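Local coordinates for sugar-binding transport ATP-binding protein (Pyrococcus horikoshii, PDB 1V43) that probably binds and hydrolyses ATP to drive sugar uptake, as the ATPase subunit of an ABC transporter, at residues 19-23 / 24-28; 232-235 / 236-240. All blocks are in the same frame, centred on the assembly; numbering follows the deposited sequence.

Contact 1 (19-23 / 24-28)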
# COMPACT_ATOMS: atom_id res chain seq x y z
N LYS A 19 12.36 27.76 -11.68
CA LYS A 19 11.52 28.52 -10.77
C LYS A 19 12.19 28.62 -9.41
O LYS A 19 12.32 27.62 -8.72
CB LYS A 19 10.15 27.85 -10.62
CG LYS A 19 9.22 28.55 -9.64
CD LYS A 19 8.93 29.97 -10.09
CE LYS A 19 7.91 30.62 -9.19
NZ LYS A 19 7.35 31.84 -9.82
N ARG A 20 12.64 29.81 -9.02
CA ARG A 20 13.25 29.94 -7.71
C ARG A 20 12.50 30.92 -6.81
O ARG A 20 12.32 32.08 -7.16
CB ARG A 20 14.72 30.38 -7.81
CG ARG A 20 14.99 31.54 -8.74
CD ARG A 20 16.42 32.02 -8.60
NE ARG A 20 16.87 32.72 -9.80
CZ ARG A 20 17.29 32.11 -10.90
NH1 ARG A 20 17.33 30.79 -10.96
NH2 ARG A 20 17.67 32.82 -11.96
N PHE A 21 12.05 30.43 -5.67
CA PHE A 21 11.34 31.28 -4.72
C PHE A 21 12.39 31.92 -3.83
O PHE A 21 12.72 31.40 -2.76
CB PHE A 21 10.37 30.45 -3.87
CG PHE A 21 9.26 29.82 -4.65
CD1 PHE A 21 9.50 28.75 -5.51
CD2 PHE A 21 7.96 30.31 -4.54
CE1 PHE A 21 8.47 28.18 -6.24
CE2 PHE A 21 6.92 29.74 -5.27
CZ PHE A 21 7.18 28.67 -6.13
N GLY A 22 12.93 33.04 -4.28
CA GLY A 22 13.96 33.72 -3.52
C GLY A 22 15.30 33.03 -3.66
O GLY A 22 16.02 33.23 -4.63
N ASN A 23 15.63 32.19 -2.67
CA ASN A 23 16.90 31.47 -2.65
C ASN A 23 16.73 29.99 -3.02
O ASN A 23 17.68 29.34 -3.47
CB ASN A 23 17.51 31.55 -1.25
CG ASN A 23 16.62 30.90 -0.20
OD1 ASN A 23 15.50 31.33 0.05
ND2 ASN A 23 17.13 29.84 0.43
N PHE A 24 15.53 29.48 -2.82
CA PHE A 24 15.22 28.08 -3.10
C PHE A 24 14.83 27.82 -4.54
O PHE A 24 13.80 28.30 -5.01
CB PHE A 24 14.09 27.62 -2.18
CG PHE A 24 13.74 26.16 -2.33
CD1 PHE A 24 14.69 25.17 -2.11
CD2 PHE A 24 12.44 25.78 -2.66
CE1 PHE A 24 14.36 23.82 -2.20
CE2 PHE A 24 12.10 24.43 -2.76
CZ PHE A 24 13.06 23.45 -2.53
N THR A 25 15.66 27.06 -5.25
CA THR A 25 15.36 26.70 -6.63
C THR A 25 14.41 25.50 -6.56
O THR A 25 14.83 24.38 -6.27
CB THR A 25 16.65 26.31 -7.40
OG1 THR A 25 17.40 27.50 -7.68
CG2 THR A 25 16.31 25.61 -8.72
N ALA A 26 13.12 25.75 -6.80
CA ALA A 26 12.10 24.71 -6.76
C ALA A 26 12.12 23.83 -8.00
O ALA A 26 11.84 22.64 -7.92
CB ALA A 26 10.72 25.33 -6.58
N VAL A 27 12.44 24.43 -9.15
CA VAL A 27 12.52 23.70 -10.41
C VAL A 27 13.78 24.17 -11.13
O VAL A 27 13.89 25.34 -11.49
CB VAL A 27 11.27 23.95 -11.28
CG1 VAL A 27 11.46 23.29 -12.64
CG2 VAL A 27 10.02 23.41 -10.59
N ASN A 28 14.72 23.26 -11.34
CA ASN A 28 15.99 23.62 -11.94
C ASN A 28 16.21 23.21 -13.39
O ASN A 28 16.54 22.05 -13.66
CB ASN A 28 17.12 23.04 -11.09
CG ASN A 28 18.46 23.73 -11.33
OD1 ASN A 28 18.79 24.11 -12.46
ND2 ASN A 28 19.24 23.87 -10.27
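Phe24 pairs with Phe21 at the tip of a beta hairpin, where a type II' turn through Gly22 and Asn23 joins strand 12-21 to strand 24-34. The carbonyl of Phe24 takes the N-H of Phe21, N to O 2.8 Å, with the donor tilted 21° from the carbonyl plane. The return bond, Phe24 N to Phe21 O, is weak at 3.4 Å. Gly22 sits at positive phi, which suits a glycine in this turn. With CG anti to its backbone N (chi1 -177°), the Phe24 ring is carried away from the partner strand. Thr25 forms the non-hydrogen-bonded pair with Arg20, its OG1 lying 3.9 Å from Arg20 CB. Ala26 and Val27 then both face Lys19 in a classic beta bulge. Lys19 O is gripped twice, by Ala26 N at 2.8 Å and by Val27 N at 3.2 Å. Ala26 CB also meets the edge of the Phe21 ring, 3.6 Å from Phe21 CE1. Val27 and Lys19 are a hydrogen-bonded pair, Lys19 N to Val27 O 2.9 Å, with the donor in the carbonyl plane on a lone pair. Lys19 NZ is hydrogen-bonded to Glu62 O, and its side chain also touches Thr52 of the ATP site. Phe21 belongs to that site too, though no nucleotide is bound here. Lys19 CE lies 3.7 Å above one face of the Phe21 ring, toward the rim.

Contact 2 (232-235 / 236-240)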
# COMPACT_ATOMS: atom_id res chain seq x y z
N ARG A 232 14.90 -0.51 -15.88
CA ARG A 232 16.17 0.18 -16.06
C ARG A 232 16.29 1.56 -15.43
O ARG A 232 16.43 2.56 -16.12
CB ARG A 232 16.50 0.23 -17.56
CG ARG A 232 16.88 -1.15 -18.13
CD ARG A 232 16.97 -1.17 -19.65
NE ARG A 232 15.64 -1.18 -20.27
CZ ARG A 232 14.83 -2.24 -20.31
NH1 ARG A 232 15.19 -3.39 -19.76
NH2 ARG A 232 13.63 -2.13 -20.88
N PRO A 233 16.20 1.63 -14.09
CA PRO A 233 16.32 2.94 -13.43
C PRO A 233 17.74 3.46 -13.72
O PRO A 233 18.70 2.71 -13.58
CB PRO A 233 16.13 2.59 -11.97
CG PRO A 233 16.75 1.22 -11.88
CD PRO A 233 16.19 0.54 -13.11
N ASN A 234 17.88 4.72 -14.12
CA ASN A 234 19.22 5.21 -14.41
C ASN A 234 19.98 5.69 -13.17
O ASN A 234 21.05 6.28 -13.29
CB ASN A 234 19.16 6.34 -15.44
CG ASN A 234 18.43 7.54 -14.93
OD1 ASN A 234 18.41 7.82 -13.73
ND2 ASN A 234 17.83 8.29 -15.84
N SER A 235 19.43 5.43 -11.98
CA SER A 235 20.09 5.86 -10.75
C SER A 235 19.50 5.20 -9.51
O SER A 235 18.43 4.58 -9.56
CB SER A 235 20.00 7.37 -10.61
OG SER A 235 18.63 7.76 -10.57
N VAL A 236 20.19 5.32 -8.38
CA VAL A 236 19.71 4.74 -7.13
C VAL A 236 18.36 5.34 -6.74
O VAL A 236 17.43 4.61 -6.41
CB VAL A 236 20.72 4.98 -5.98
CG1 VAL A 236 20.13 4.47 -4.67
CG2 VAL A 236 22.03 4.27 -6.28
N PHE A 237 18.25 6.67 -6.81
CA PHE A 237 17.00 7.32 -6.45
C PHE A 237 15.78 6.77 -7.21
O PHE A 237 14.76 6.46 -6.59
CB PHE A 237 17.05 8.84 -6.64
CG PHE A 237 15.86 9.54 -6.05
CD1 PHE A 237 15.81 9.83 -4.69
CD2 PHE A 237 14.73 9.79 -6.82
CE1 PHE A 237 14.67 10.36 -4.11
CE2 PHE A 237 13.58 10.32 -6.25
CZ PHE A 237 13.55 10.61 -4.89
N VAL A 238 15.89 6.66 -8.53
CA VAL A 238 14.79 6.13 -9.34
C VAL A 238 14.59 4.64 -9.02
O VAL A 238 13.47 4.15 -8.91
CB VAL A 238 15.06 6.29 -10.88
CG1 VAL A 238 13.95 5.62 -11.66
CG2 VAL A 238 15.13 7.79 -11.27
N ALA A 239 15.70 3.91 -8.89
CA ALA A 239 15.62 2.48 -8.61
C ALA A 239 14.85 2.19 -7.33
O ALA A 239 14.13 1.20 -7.26
CB ALA A 239 17.02 1.88 -8.51
N THR A 240 14.98 3.06 -6.33
CA THR A 240 14.32 2.83 -5.05
C THR A 240 13.02 3.59 -4.83
O THR A 240 12.39 3.43 -3.79
CB THR A 240 15.28 3.14 -3.87
OG1 THR A 240 15.65 4.52 -3.90
CG2 THR A 240 16.54 2.28 -3.95
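Ser235 occupies the N-cap position of helix 236-241, and its carbonyl oxygen accepts the N-H of Ala239, N to O 2.9 Å, as the first turn closes. The short link 232-235 that leads in from helix 226-231 folds back against this turn. Pro233 lays one edge of its ring on Ala239: its CG is 3.4 Å from Ala239 CB, tighter than usual for two carbons. Pro233 CB also meets Val238 CG1 at 3.7 Å. The two methyls of Val238 have different partners. CG1, anti to the backbone N (chi1 175°), faces Pro233 CB, and CG2 lies 3.6 Å from Ser235 OG. Ser235 OG donates to Asn234 OD1 at 3.2 Å, nearly in line with the side-chain C=O. The same amide uses its other end, ND2, to bind Leu221 O of strand 219-224. Replacing Ser235 by an alanine would probably leave Asn234 OD1 without this donor and open a small gap beside Val238 CG2.

Beyond the turn, Val238 packs on strands 211-216 and 219-224, while Ala239 and Val236 touch Phe363 of strand 361-364. The helix thus meets strands of the ATP-binding fold on the one hand and a strand from the C-terminal part of the chain on the other. Pro233 adds apolar packing against Val238 and Ala239 of the first turn. The Asn234 amide is held at both ends, OD1 by Ser235 OG and ND2 by Leu221 O. Its rotation is therefore set, and the segment before the helix is tied to strand 219-224.

The two contacts belong to the same ABC transporter domain family but hold different elements; their centres are 24 Å apart and they do not touch. Contact 1 is largely surface, a hairpin tip with most of its residues exposed. Contact 2 is nearer the centre of the chain and more buried, though not fully core. Five main-chain hydrogen bonds, one of them weak, cross contact 1, with a ring and a lysine chain on the face toward the ATP site. Contact 2 has a single main-chain bond across its segments and adds tight aliphatic contacts and a polar pair. Residues 19-28 include an ATP-site residue, whereas contact 2 only neighbours the site: the Phe237 side chain is about 7 Å from that of Cys48.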